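Local coordinates for protein cytochrome c (Pseudomonas aeruginosa, PDB 6RTE) that oxidises dihydro-heme d1 to heme d1, completing the biosynthesis of that cofactor, with a cytochrome c part joined to an eight-bladed beta-propeller, at residues 404-409 with 451-456; 155-160 with 487-492; 269-274 with 285-290; 124-129 with 214-219; 145-150 with 495-500. All blocks are in the same frame, centred on the assembly; numbering follows the deposited sequence.

Contact 1: residues 404-409 with 451-456; sequences FMRSHA and HVEFTR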
# COMPACT_ATOMS: atom_id res chain seq x y z
N PHE A 404 -7.36 -7.93 -5.09
CA PHE A 404 -6.67 -8.59 -3.99
C PHE A 404 -6.67 -10.10 -4.16
O PHE A 404 -7.56 -10.68 -4.79
CB PHE A 404 -7.33 -8.24 -2.64
CG PHE A 404 -7.27 -6.78 -2.30
CD1 PHE A 404 -6.07 -6.20 -1.89
CD2 PHE A 404 -8.40 -5.99 -2.38
CE1 PHE A 404 -6.01 -4.86 -1.57
CE2 PHE A 404 -8.35 -4.64 -2.07
CZ PHE A 404 -7.16 -4.08 -1.66
N MET A 405 -5.66 -10.73 -3.57
CA MET A 405 -5.51 -12.18 -3.58
C MET A 405 -4.72 -12.59 -2.35
O MET A 405 -3.70 -11.97 -2.03
CB MET A 405 -4.81 -12.65 -4.86
CG MET A 405 -5.17 -14.07 -5.27
SD MET A 405 -5.08 -14.26 -7.06
CE MET A 405 -5.64 -15.95 -7.24
N ARG A 406 -5.19 -13.63 -1.67
CA ARG A 406 -4.55 -14.08 -0.45
C ARG A 406 -4.87 -15.55 -0.24
O ARG A 406 -5.88 -16.06 -0.74
CB ARG A 406 -5.01 -13.27 0.77
CG ARG A 406 -4.03 -13.27 1.94
CD ARG A 406 -2.80 -12.42 1.62
NE ARG A 406 -2.19 -11.88 2.83
CZ ARG A 406 -1.26 -12.49 3.56
NH1 ARG A 406 -0.83 -13.70 3.22
NH2 ARG A 406 -0.77 -11.90 4.64
N SER A 407 -4.00 -16.23 0.50
CA SER A 407 -4.24 -17.61 0.89
C SER A 407 -3.43 -17.90 2.16
O SER A 407 -2.87 -16.99 2.77
CB SER A 407 -3.88 -18.57 -0.24
OG SER A 407 -4.28 -19.89 0.08
N HIS A 408 -3.37 -19.17 2.53
CA HIS A 408 -2.69 -19.62 3.74
C HIS A 408 -2.34 -21.09 3.55
O HIS A 408 -3.05 -21.82 2.86
CB HIS A 408 -3.56 -19.42 4.99
CG HIS A 408 -2.81 -19.50 6.28
ND1 HIS A 408 -2.59 -20.69 6.94
CD2 HIS A 408 -2.27 -18.54 7.06
CE1 HIS A 408 -1.92 -20.46 8.06
NE2 HIS A 408 -1.72 -19.16 8.16
N ALA A 409 -1.22 -21.50 4.16
CA ALA A 409 -0.81 -22.90 4.07
C ALA A 409 -1.92 -23.83 4.53
O ALA A 409 -2.07 -24.93 3.98
CB ALA A 409 0.46 -23.12 4.90
N HIS A 451 -10.37 -7.76 -0.00
CA HIS A 451 -9.18 -7.95 0.82
C HIS A 451 -9.41 -8.94 1.95
O HIS A 451 -10.34 -8.79 2.75
CB HIS A 451 -8.67 -6.64 1.43
CG HIS A 451 -7.34 -6.80 2.10
ND1 HIS A 451 -7.21 -7.25 3.40
CD2 HIS A 451 -6.08 -6.61 1.64
CE1 HIS A 451 -5.93 -7.30 3.72
NE2 HIS A 451 -5.23 -6.92 2.67
N VAL A 452 -8.53 -9.93 2.04
CA VAL A 452 -8.65 -11.03 2.98
C VAL A 452 -7.31 -11.20 3.69
O VAL A 452 -6.26 -11.19 3.05
CB VAL A 452 -9.06 -12.34 2.27
CG1 VAL A 452 -9.05 -13.52 3.25
CG2 VAL A 452 -10.43 -12.18 1.61
N GLU A 453 -7.36 -11.33 5.02
CA GLU A 453 -6.21 -11.69 5.83
C GLU A 453 -6.64 -12.79 6.80
O GLU A 453 -7.79 -12.82 7.23
CB GLU A 453 -5.65 -10.48 6.60
CG GLU A 453 -4.36 -10.73 7.35
CD GLU A 453 -3.14 -10.66 6.46
OE1 GLU A 453 -3.30 -10.69 5.22
OE2 GLU A 453 -2.02 -10.55 6.98
N PHE A 454 -5.71 -13.68 7.13
CA PHE A 454 -5.97 -14.80 8.03
C PHE A 454 -5.33 -14.58 9.39
O PHE A 454 -4.38 -13.81 9.54
CB PHE A 454 -5.45 -16.12 7.44
CG PHE A 454 -6.07 -16.50 6.13
CD1 PHE A 454 -5.52 -16.06 4.93
CD2 PHE A 454 -7.19 -17.31 6.09
CE1 PHE A 454 -6.08 -16.40 3.72
CE2 PHE A 454 -7.76 -17.67 4.87
CZ PHE A 454 -7.21 -17.21 3.69
N THR A 455 -5.85 -15.30 10.39
CA THR A 455 -5.14 -15.49 11.64
C THR A 455 -3.84 -16.25 11.38
O THR A 455 -3.66 -16.88 10.33
CB THR A 455 -5.98 -16.27 12.65
OG1 THR A 455 -6.48 -17.47 12.03
CG2 THR A 455 -7.15 -15.44 13.16
N ARG A 456 -2.93 -16.20 12.36
CA ARG A 456 -1.61 -16.79 12.15
C ARG A 456 -1.71 -18.28 11.83
O ARG A 456 -0.92 -18.78 11.02
CB ARG A 456 -0.71 -16.54 13.36
CG ARG A 456 -1.19 -17.16 14.67
CD ARG A 456 -0.26 -16.82 15.83
NE ARG A 456 1.11 -17.30 15.60
CZ ARG A 456 1.95 -17.66 16.57
NH1 ARG A 456 1.58 -17.61 17.84
NH2 ARG A 456 3.17 -18.08 16.26
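F404, R406 and H408 turn their side chains toward H451, E453 and F454 across the gap between two successive propeller blades, whose inner strands run roughly the same way, 19° apart. In this worked example no backbone-to-backbone bond links the two segments; side chains do most of the joining, some of them onto backbone carbonyls. At one end, H451 meets the F404 ring edge-to-face: its CD2 lies 3.6 Å from F404 CD1, and its CB sits over the middle of the same face in a CH-pi contact.

R406 leaves its backbone with CG anti to N (chi1 -156°) and then bends at chi2, which brings the guanidinium against the carboxylate of E453. R406 NE and NH2 both reach E453 OE1 at 2.9 Å, and NH2 reaches E453 OE2 at 3.0 Å; the bonds are bent and weak, and the two planes stand 68° apart, which suggests that charge attraction counts for more than bond direction. E453 OE2 also accepts from N496 N of strand 491-496. R406 CG passes the edge of the F454 ring, 4.1 Å from CE1. H408 lays its CB over a face of that ring, while H408 NE2 donates to R456 O at 3.0 Å, the acceptor lying close to the imidazole plane.

Strand 460-465 backs V452 and F454, helix 497-501 packs K500 on R406 and E453, and K494 hydrogen-bonds H451 ND1.

Contact 2: residues 155-160 with 487-492; sequences SGDHHV and PMNKPS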
# COMPACT_ATOMS: atom_id res chain seq x y z
N SER A 155 -9.85 3.46 6.86
CA SER A 155 -9.54 4.54 5.92
C SER A 155 -10.62 5.61 5.86
O SER A 155 -10.34 6.72 5.42
CB SER A 155 -9.29 3.96 4.53
OG SER A 155 -10.50 3.59 3.90
N GLY A 156 -11.84 5.30 6.30
CA GLY A 156 -12.92 6.28 6.23
C GLY A 156 -12.71 7.46 7.15
O GLY A 156 -13.05 8.60 6.81
N ASP A 157 -12.16 7.23 8.35
CA ASP A 157 -11.88 8.30 9.30
C ASP A 157 -10.41 8.33 9.71
O ASP A 157 -10.05 8.99 10.69
CB ASP A 157 -12.78 8.17 10.54
CG ASP A 157 -12.86 6.75 11.08
OD1 ASP A 157 -12.06 5.88 10.67
OD2 ASP A 157 -13.75 6.50 11.93
N HIS A 158 -9.56 7.65 8.95
CA HIS A 158 -8.11 7.71 9.12
C HIS A 158 -7.71 7.40 10.56
O HIS A 158 -7.08 8.19 11.27
CB HIS A 158 -7.60 9.07 8.65
CG HIS A 158 -8.09 9.41 7.28
ND1 HIS A 158 -7.62 8.77 6.15
CD2 HIS A 158 -9.06 10.26 6.85
CE1 HIS A 158 -8.26 9.24 5.09
NE2 HIS A 158 -9.14 10.14 5.49
N HIS A 159 -8.10 6.20 10.97
CA HIS A 159 -7.67 5.61 12.22
C HIS A 159 -7.06 4.25 11.93
O HIS A 159 -7.20 3.70 10.83
CB HIS A 159 -8.85 5.46 13.20
CG HIS A 159 -9.17 6.72 13.94
ND1 HIS A 159 -9.79 7.79 13.34
CD2 HIS A 159 -8.95 7.08 15.23
CE1 HIS A 159 -9.95 8.76 14.23
NE2 HIS A 159 -9.44 8.35 15.38
N VAL A 160 -6.37 3.71 12.93
CA VAL A 160 -5.84 2.36 12.91
C VAL A 160 -6.30 1.68 14.19
O VAL A 160 -6.22 2.27 15.27
CB VAL A 160 -4.30 2.33 12.82
CG1 VAL A 160 -3.75 0.91 13.07
CG2 VAL A 160 -3.84 2.88 11.47
N PRO A 487 -18.30 -3.30 13.15
CA PRO A 487 -18.61 -2.14 12.31
C PRO A 487 -17.45 -1.16 12.23
O PRO A 487 -16.79 -0.87 13.23
CB PRO A 487 -19.82 -1.51 13.02
CG PRO A 487 -20.34 -2.55 13.94
CD PRO A 487 -19.19 -3.39 14.33
N MET A 488 -17.23 -0.62 11.03
CA MET A 488 -16.13 0.31 10.79
C MET A 488 -16.43 1.19 9.59
O MET A 488 -17.20 0.82 8.69
CB MET A 488 -14.81 -0.44 10.55
CG MET A 488 -14.23 -1.08 11.80
SD MET A 488 -12.60 -1.77 11.50
CE MET A 488 -12.33 -2.65 13.04
N ASN A 489 -15.79 2.36 9.56
CA ASN A 489 -15.96 3.33 8.48
C ASN A 489 -14.90 3.05 7.42
O ASN A 489 -13.75 3.51 7.53
CB ASN A 489 -15.86 4.76 9.00
CG ASN A 489 -16.20 5.80 7.94
OD1 ASN A 489 -16.33 5.48 6.76
ND2 ASN A 489 -16.34 7.05 8.36
N LYS A 490 -15.28 2.30 6.39
CA LYS A 490 -14.41 2.04 5.25
C LYS A 490 -13.11 1.38 5.68
O LYS A 490 -12.02 1.90 5.39
CB LYS A 490 -14.11 3.34 4.50
CG LYS A 490 -15.36 4.06 4.07
CD LYS A 490 -15.53 3.98 2.57
CE LYS A 490 -14.65 4.99 1.87
NZ LYS A 490 -14.37 4.60 0.47
N PRO A 491 -13.17 0.23 6.35
CA PRO A 491 -11.94 -0.53 6.59
C PRO A 491 -11.35 -0.97 5.26
O PRO A 491 -12.06 -1.33 4.33
CB PRO A 491 -12.42 -1.73 7.42
CG PRO A 491 -13.85 -1.92 6.97
CD PRO A 491 -14.38 -0.53 6.69
N SER A 492 -10.02 -0.93 5.17
CA SER A 492 -9.34 -1.33 3.94
C SER A 492 -8.54 -2.59 4.25
O SER A 492 -9.13 -3.67 4.38
CB SER A 492 -8.51 -0.16 3.38
OG SER A 492 -7.72 0.43 4.40
O HOH W 1 -13.91 3.19 11.46
O HOH W 2 -16.06 7.44 11.32
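S155 and G156, in the turn between strands 150-154 and 159-164, press against N489 and K490, which link outer strand 482-488 of the last blade to strand 491-496, the chain's last, which completes the first blade of the propeller. In the close part, two backbone N-H groups and one hydroxyl meet two backbone carbonyls. K490 O receives two bonds: S155 OG donates to it at 2.7 Å, in the carbonyl plane, whereas S155 N approaches from above that plane at 3.1 Å. With chi1 at 76°, the hydroxyl is folded back over its own backbone, which lets both donors converge. G156 N donates to N489 O at 2.9 Å. The N489 amide comes up against the bare alpha carbon, N489 OD1 lying 3.5 Å from G156 CA.

The other side is looser and wet. D157 and N489 barely touch directly; instead a water bonds D157 OD2 at 2.6 Å and accepts a hydrogen bond from N489 ND2, and a second accepts from N489 N while reaching D157 OD2 weakly. D157 OD2 also forms a salt bridge with R173, and the D157 side chain is about 7 Å from the heme c. Direct bonds thus fix one flank while water bridges the other.

Contact 3: residues 269-274 with 285-290; sequences RVSAVY and ALKDVH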
# COMPACT_ATOMS: atom_id res chain seq x y z
N ARG A 269 10.05 9.23 -11.15
CA ARG A 269 9.30 8.86 -9.97
C ARG A 269 9.62 7.42 -9.58
O ARG A 269 9.96 6.60 -10.42
CB ARG A 269 7.79 9.00 -10.23
CG ARG A 269 7.34 10.40 -10.56
CD ARG A 269 5.90 10.42 -11.08
NE ARG A 269 5.80 9.81 -12.41
CZ ARG A 269 4.66 9.65 -13.07
NH1 ARG A 269 3.52 10.07 -12.55
NH2 ARG A 269 4.68 9.08 -14.27
N VAL A 270 9.54 7.13 -8.28
CA VAL A 270 9.64 5.76 -7.80
C VAL A 270 8.24 5.19 -7.76
O VAL A 270 7.35 5.76 -7.11
CB VAL A 270 10.30 5.69 -6.41
CG1 VAL A 270 10.25 4.26 -5.89
CG2 VAL A 270 11.75 6.17 -6.48
N SER A 271 8.03 4.05 -8.43
CA SER A 271 6.72 3.44 -8.41
C SER A 271 6.47 2.66 -7.11
O SER A 271 5.40 2.79 -6.50
CB SER A 271 6.55 2.52 -9.61
OG SER A 271 5.25 1.97 -9.57
N ALA A 272 7.44 1.86 -6.68
CA ALA A 272 7.29 1.07 -5.46
C ALA A 272 8.64 0.54 -5.02
O ALA A 272 9.53 0.30 -5.85
CB ALA A 272 6.31 -0.09 -5.68
N VAL A 273 8.79 0.35 -3.70
CA VAL A 273 9.97 -0.27 -3.11
C VAL A 273 9.56 -1.59 -2.48
O VAL A 273 8.44 -1.72 -1.96
CB VAL A 273 10.65 0.66 -2.07
CG1 VAL A 273 11.14 1.95 -2.74
CG2 VAL A 273 9.70 1.00 -0.91
N TYR A 274 10.45 -2.57 -2.54
CA TYR A 274 10.20 -3.91 -2.01
C TYR A 274 11.45 -4.42 -1.31
O TYR A 274 12.57 -4.02 -1.63
CB TYR A 274 9.81 -4.90 -3.11
CG TYR A 274 8.76 -4.41 -4.09
CD1 TYR A 274 9.13 -3.71 -5.24
CD2 TYR A 274 7.42 -4.66 -3.88
CE1 TYR A 274 8.17 -3.26 -6.15
CE2 TYR A 274 6.45 -4.22 -4.78
CZ TYR A 274 6.83 -3.52 -5.91
OH TYR A 274 5.88 -3.08 -6.81
N ALA A 285 11.16 -0.25 -8.17
CA ALA A 285 10.53 -0.05 -9.47
C ALA A 285 10.48 1.43 -9.79
O ALA A 285 9.99 2.22 -8.97
CB ALA A 285 9.12 -0.63 -9.48
N LEU A 286 10.98 1.80 -10.96
CA LEU A 286 11.04 3.20 -11.40
C LEU A 286 10.00 3.47 -12.48
O LEU A 286 9.92 2.76 -13.48
CB LEU A 286 12.44 3.55 -11.91
CG LEU A 286 13.51 3.48 -10.83
CD1 LEU A 286 14.88 3.70 -11.43
CD2 LEU A 286 13.24 4.51 -9.70
N LYS A 287 9.25 4.56 -12.30
CA LYS A 287 8.10 4.85 -13.14
C LYS A 287 8.50 5.30 -14.54
O LYS A 287 7.85 4.92 -15.52
CB LYS A 287 7.25 5.93 -12.45
CG LYS A 287 5.86 6.10 -12.95
CD LYS A 287 5.02 4.89 -12.64
CE LYS A 287 3.64 5.05 -13.23
NZ LYS A 287 3.03 3.74 -13.51
N ASP A 288 9.56 6.09 -14.66
CA ASP A 288 9.76 6.92 -15.86
C ASP A 288 11.06 6.67 -16.60
O ASP A 288 11.36 7.38 -17.56
CB ASP A 288 9.68 8.40 -15.47
CG ASP A 288 8.40 8.72 -14.77
OD1 ASP A 288 7.33 8.50 -15.38
OD2 ASP A 288 8.47 9.15 -13.61
N VAL A 289 11.84 5.67 -16.20
CA VAL A 289 13.07 5.33 -16.90
C VAL A 289 13.12 3.83 -17.13
O VAL A 289 12.40 3.05 -16.49
CB VAL A 289 14.32 5.80 -16.12
CG1 VAL A 289 14.39 7.33 -16.12
CG2 VAL A 289 14.30 5.27 -14.70
N HIS A 290 13.99 3.42 -18.05
CA HIS A 290 14.15 2.00 -18.38
C HIS A 290 15.18 1.32 -17.49
O HIS A 290 16.08 0.65 -17.99
CB HIS A 290 14.54 1.87 -19.84
CG HIS A 290 13.52 2.40 -20.78
ND1 HIS A 290 12.64 1.58 -21.47
CD2 HIS A 290 13.20 3.67 -21.13
CE1 HIS A 290 11.85 2.33 -22.22
NE2 HIS A 290 12.17 3.59 -22.03
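R269 and D288 lie side-on with guanidinium and carboxylate nearly coplanar, their planes only 7° apart, beside the hairpin of strands 270-276 and 281-286, the first two of a four-stranded propeller blade. R269 NE bonds D288 OD2 at 3.0 Å and NH2 bonds D288 OD1 at 2.9 Å, each oxygen offering its syn lone pair. A third donor, R269 N, takes the anti side of D288 OD2. The bend at chi3 (-70°) swings the guanidinium back to the acid. K287 crosses this group obliquely, its CG over one guanidinium face at 3.5 Å from NH2, before its amine leads away to a long, weak pairing with D315, whose carboxylate also hydrogen-bonds S271 OG; Y239 makes a cation-pi contact with R269.

Farther along, S271 and A272 both face A285 in a classic beta bulge: A285 O accepts from S271 N at 2.7 Å and only weakly from A272 N. V270 and L286 share one face of the sheet, V270 CG2 meeting L286 CD2 at 3.9 Å, while A285 CB approaches the edge of the Y274 ring. The hairpin's register thus slips by one residue at the bulge, and its open end is tied by a planar, straight-bonded ion pair.

Contact 4: residues 124-129 with 214-219; sequences RASQVQ and AEVRAG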
# COMPACT_ATOMS: atom_id res chain seq x y z
N ARG A 124 14.73 16.38 7.99
CA ARG A 124 15.21 16.33 9.37
C ARG A 124 14.40 17.25 10.27
O ARG A 124 14.13 16.91 11.43
CB ARG A 124 16.69 16.69 9.44
CG ARG A 124 17.59 15.64 8.84
CD ARG A 124 19.05 15.88 9.17
NE ARG A 124 19.91 15.32 8.13
CZ ARG A 124 20.42 16.02 7.12
NH1 ARG A 124 20.20 17.33 7.00
NH2 ARG A 124 21.17 15.41 6.22
N ALA A 125 14.00 18.42 9.76
CA ALA A 125 13.24 19.35 10.58
C ALA A 125 11.88 18.79 10.96
O ALA A 125 11.31 19.17 11.99
CB ALA A 125 13.09 20.69 9.86
N SER A 126 11.34 17.86 10.15
CA SER A 126 10.02 17.30 10.39
C SER A 126 10.01 16.15 11.41
O SER A 126 8.93 15.78 11.86
CB SER A 126 9.42 16.79 9.08
OG SER A 126 10.03 15.57 8.68
N GLN A 127 11.16 15.59 11.76
CA GLN A 127 11.18 14.43 12.65
C GLN A 127 10.64 14.80 14.03
O GLN A 127 11.02 15.82 14.61
CB GLN A 127 12.61 13.88 12.79
CG GLN A 127 12.69 12.50 13.48
CD GLN A 127 14.06 12.21 14.06
OE1 GLN A 127 14.91 13.09 14.16
NE2 GLN A 127 14.29 10.96 14.46
N VAL A 128 9.72 13.98 14.54
CA VAL A 128 9.29 14.06 15.94
C VAL A 128 9.44 12.68 16.56
O VAL A 128 9.42 11.66 15.86
CB VAL A 128 7.84 14.56 16.08
CG1 VAL A 128 7.74 16.04 15.69
CG2 VAL A 128 6.88 13.73 15.24
N GLN A 129 9.61 12.65 17.88
CA GLN A 129 9.91 11.40 18.60
C GLN A 129 9.19 11.41 19.94
O GLN A 129 9.81 11.60 20.99
CB GLN A 129 11.41 11.24 18.82
CG GLN A 129 12.24 10.99 17.59
CD GLN A 129 13.68 10.70 17.96
OE1 GLN A 129 14.01 9.62 18.45
NE2 GLN A 129 14.55 11.69 17.76
N ALA A 214 7.95 7.48 16.64
CA ALA A 214 8.51 8.58 15.87
C ALA A 214 7.69 8.78 14.61
O ALA A 214 6.96 7.89 14.16
CB ALA A 214 9.98 8.32 15.51
N GLU A 215 7.82 9.98 14.04
CA GLU A 215 7.27 10.28 12.73
C GLU A 215 8.23 11.22 12.01
O GLU A 215 8.93 12.02 12.63
CB GLU A 215 5.89 10.94 12.80
CG GLU A 215 4.83 10.13 13.55
CD GLU A 215 3.44 10.73 13.38
OE1 GLU A 215 3.12 11.68 14.13
OE2 GLU A 215 2.70 10.28 12.48
N VAL A 216 8.23 11.12 10.68
CA VAL A 216 9.06 11.98 9.85
C VAL A 216 8.31 12.15 8.54
O VAL A 216 7.53 11.29 8.13
CB VAL A 216 10.49 11.41 9.68
CG1 VAL A 216 10.54 10.23 8.71
CG2 VAL A 216 11.48 12.50 9.25
N ARG A 217 8.51 13.30 7.91
CA ARG A 217 7.95 13.54 6.58
C ARG A 217 9.07 13.31 5.57
O ARG A 217 9.98 14.14 5.45
CB ARG A 217 7.37 14.94 6.43
CG ARG A 217 6.59 15.05 5.10
CD ARG A 217 5.92 16.42 4.89
NE ARG A 217 4.96 16.30 3.81
CZ ARG A 217 4.24 17.30 3.32
NH1 ARG A 217 4.37 18.51 3.81
NH2 ARG A 217 3.38 17.05 2.34
N ALA A 218 8.98 12.21 4.85
CA ALA A 218 10.02 11.81 3.92
C ALA A 218 9.87 12.42 2.53
O ALA A 218 10.86 12.48 1.79
CB ALA A 218 10.04 10.28 3.81
N GLY A 219 8.67 12.85 2.17
CA GLY A 219 8.44 13.43 0.85
C GLY A 219 7.15 14.22 0.84
O GLY A 219 6.56 14.47 1.89
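V128 and E215 form a single antiparallel bridge, each bonding the other through its backbone, V128 N to E215 O at 2.8 Å and E215 N to V128 O. The chain that follows helix 120-126 is thereby added to the edge of a propeller blade, along strand 211-217. The outermost strand of the blade is met by a short piece of chain, by one bridge. Two CA-H...O contacts flank that bridge, Q127 CA to E215 O and A214 CA to V128 O.

V128 and E215 lie side by side and point the same way, V128 CG2 touching E215 CB at 3.8 Å; the carboxylate goes on to R177 and T203. The chain of Q127 is extended and takes its NE2 to D251 O, while its CB rests near V216 CG2. That methyl also lies against S126 OG. R217 runs out straight from CG to NE, away from the contact, makes a cation-pi contact with W118, and reaches D199 O and L56 O through NH2; the R217 side chain lies about 11 Å from the heme c.

S126 OG sits between its own N and carbonyl carbon (chi1 75°), bonded to I123 O, and accepts R217 N at 2.8 Å with an N-H...O angle of 163°.

Contact 5: residues 145-150 with 495-500; sequences DPLNLF and YNVGNK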
# COMPACT_ATOMS: atom_id res chain seq x y z
N ASP A 145 -1.91 -12.37 22.24
CA ASP A 145 -0.75 -12.95 21.56
C ASP A 145 -0.14 -11.92 20.61
O ASP A 145 -0.81 -11.50 19.65
CB ASP A 145 -1.18 -14.22 20.83
CG ASP A 145 -0.07 -14.81 19.96
OD1 ASP A 145 1.08 -14.31 20.01
OD2 ASP A 145 -0.37 -15.77 19.23
N PRO A 146 1.10 -11.47 20.84
CA PRO A 146 1.68 -10.45 19.94
C PRO A 146 1.75 -10.89 18.48
O PRO A 146 1.68 -10.04 17.57
CB PRO A 146 3.08 -10.23 20.50
CG PRO A 146 3.04 -10.76 21.91
CD PRO A 146 2.04 -11.88 21.90
N LEU A 147 1.90 -12.18 18.23
CA LEU A 147 2.06 -12.68 16.87
C LEU A 147 0.74 -12.93 16.16
O LEU A 147 0.74 -13.27 14.97
CB LEU A 147 2.89 -13.98 16.89
CG LEU A 147 4.33 -13.79 17.37
CD1 LEU A 147 5.07 -15.12 17.41
CD2 LEU A 147 5.09 -12.79 16.51
N ASN A 148 -0.40 -12.76 16.84
CA ASN A 148 -1.69 -12.89 16.18
C ASN A 148 -2.46 -11.58 16.13
O ASN A 148 -3.65 -11.58 15.80
CB ASN A 148 -2.53 -13.97 16.86
CG ASN A 148 -3.53 -14.61 15.91
OD1 ASN A 148 -3.42 -14.47 14.68
ND2 ASN A 148 -4.50 -15.32 16.46
N LEU A 149 -1.81 -10.46 16.46
CA LEU A 149 -2.42 -9.15 16.32
C LEU A 149 -2.70 -8.82 14.86
O LEU A 149 -1.90 -9.11 13.97
CB LEU A 149 -1.51 -8.07 16.90
CG LEU A 149 -1.23 -8.09 18.40
CD1 LEU A 149 -0.23 -6.99 18.73
CD2 LEU A 149 -2.51 -7.94 19.20
N PHE A 150 -3.83 -8.15 14.63
CA PHE A 150 -4.09 -7.53 13.34
C PHE A 150 -3.91 -6.02 13.44
O PHE A 150 -4.39 -5.39 14.39
CB PHE A 150 -5.51 -7.82 12.86
CG PHE A 150 -5.74 -9.23 12.43
CD1 PHE A 150 -5.56 -9.60 11.10
CD2 PHE A 150 -6.16 -10.18 13.34
CE1 PHE A 150 -5.79 -10.89 10.70
CE2 PHE A 150 -6.38 -11.49 12.95
CZ PHE A 150 -6.19 -11.84 11.62
N TYR A 495 -3.77 -6.68 8.64
CA TYR A 495 -2.45 -7.28 8.49
C TYR A 495 -2.10 -8.03 9.76
O TYR A 495 -1.97 -7.42 10.82
CB TYR A 495 -1.41 -6.19 8.16
CG TYR A 495 -1.83 -5.39 6.95
CD1 TYR A 495 -2.72 -4.33 7.07
CD2 TYR A 495 -1.39 -5.73 5.68
CE1 TYR A 495 -3.14 -3.61 5.97
CE2 TYR A 495 -1.80 -5.01 4.57
CZ TYR A 495 -2.67 -3.95 4.72
OH TYR A 495 -3.09 -3.22 3.62
N ASN A 496 -1.97 -9.35 9.63
CA ASN A 496 -1.70 -10.24 10.75
C ASN A 496 -0.19 -10.31 10.96
O ASN A 496 0.54 -10.72 10.05
CB ASN A 496 -2.29 -11.62 10.48
CG ASN A 496 -2.10 -12.58 11.65
OD1 ASN A 496 -1.14 -13.34 11.70
ND2 ASN A 496 -3.03 -12.53 12.60
N VAL A 497 0.27 -9.91 12.15
CA VAL A 497 1.70 -9.93 12.46
C VAL A 497 2.31 -11.27 12.07
O VAL A 497 3.30 -11.33 11.32
CB VAL A 497 1.93 -9.65 13.96
CG1 VAL A 497 3.39 -9.89 14.33
CG2 VAL A 497 1.52 -8.23 14.31
N GLY A 498 1.75 -12.36 12.60
CA GLY A 498 2.34 -13.67 12.39
C GLY A 498 2.51 -14.01 10.92
O GLY A 498 3.56 -14.50 10.50
N ASN A 499 1.48 -13.75 10.11
CA ASN A 499 1.58 -14.09 8.70
C ASN A 499 2.50 -13.14 7.95
O ASN A 499 3.16 -13.55 6.99
CB ASN A 499 0.18 -14.10 8.08
CG ASN A 499 -0.63 -15.28 8.53
OD1 ASN A 499 -0.09 -16.34 8.81
ND2 ASN A 499 -1.94 -15.10 8.62
N LYS A 500 2.59 -11.87 8.37
CA LYS A 500 3.42 -10.92 7.65
C LYS A 500 4.91 -11.16 7.89
O LYS A 500 5.72 -10.89 7.00
CB LYS A 500 3.07 -9.48 8.04
CG LYS A 500 1.63 -9.07 7.79
CD LYS A 500 1.16 -9.38 6.38
CE LYS A 500 2.01 -8.68 5.36
NZ LYS A 500 1.30 -8.61 4.05
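N148 OD1 is gripped from two directions, by N496 ND2 at 2.9 Å and by R456 N from the neighbouring blade. The bond from N496 is fairly straight (160°) and lies close to the plane of its amide, although the two amide planes are turned steeply against each other. CG of N496 stands anti to the backbone N (chi1 -177°), which carries the amide back across the F150 ring: ND2 lies over one face, toward the rim, 3.4 Å from F150 CZ. The other end of the same amide works differently. N496 OD1 accepts from N499 N at 3.1 Å in the carbonyl plane, on a lone pair, and so caps the helix that begins at V497. One asparagine thus binds a loop, covers a ring and starts a helix.

The backbone closes the rest. V497 N donates to L149 O at 2.9 Å, and G498 N makes a short but bent and weak bond to L147 O. V497 packs its methyls on the loop, CG1 against L147 CD2 and CG2 against L149 CB, both at 4.0 Å. Upstream, D145 OD1 takes L147 N in an Asx turn, while D145 OD2 forms a salt bridge with R456 NH1.

F150 and N496 form a non-hydrogen-bonded antiparallel pair where strands 150-154 and 491-496 meet, far apart in sequence but adjacent in one blade: the "velcro" closure of a beta-propeller.

Overall arrangement
Contacts 1, 2 and 5 gather where the propeller ring closes. Contacts 1 and 5, centres 12 Å apart, join by hydrogen bonds, E453 OE2 to N496 N and R456 N to N148 OD1, each at 2.9 Å; between contacts 1 and 2, H451 ND1 packs near S492 O. Contact 2 shares strand 491-496 with contact 5, their centres 19 Å apart. Contacts 3 and 4 touch none of the others; their nearest atoms are about 10 Å apart, and contact 3 lies across the chain's centre from contacts 1 and 2 and 5. Contact 4 joins the chain after helix 120-126 to a blade. The heme c is about 7 Å from the D157 side chain and about 11 Å from that of R217.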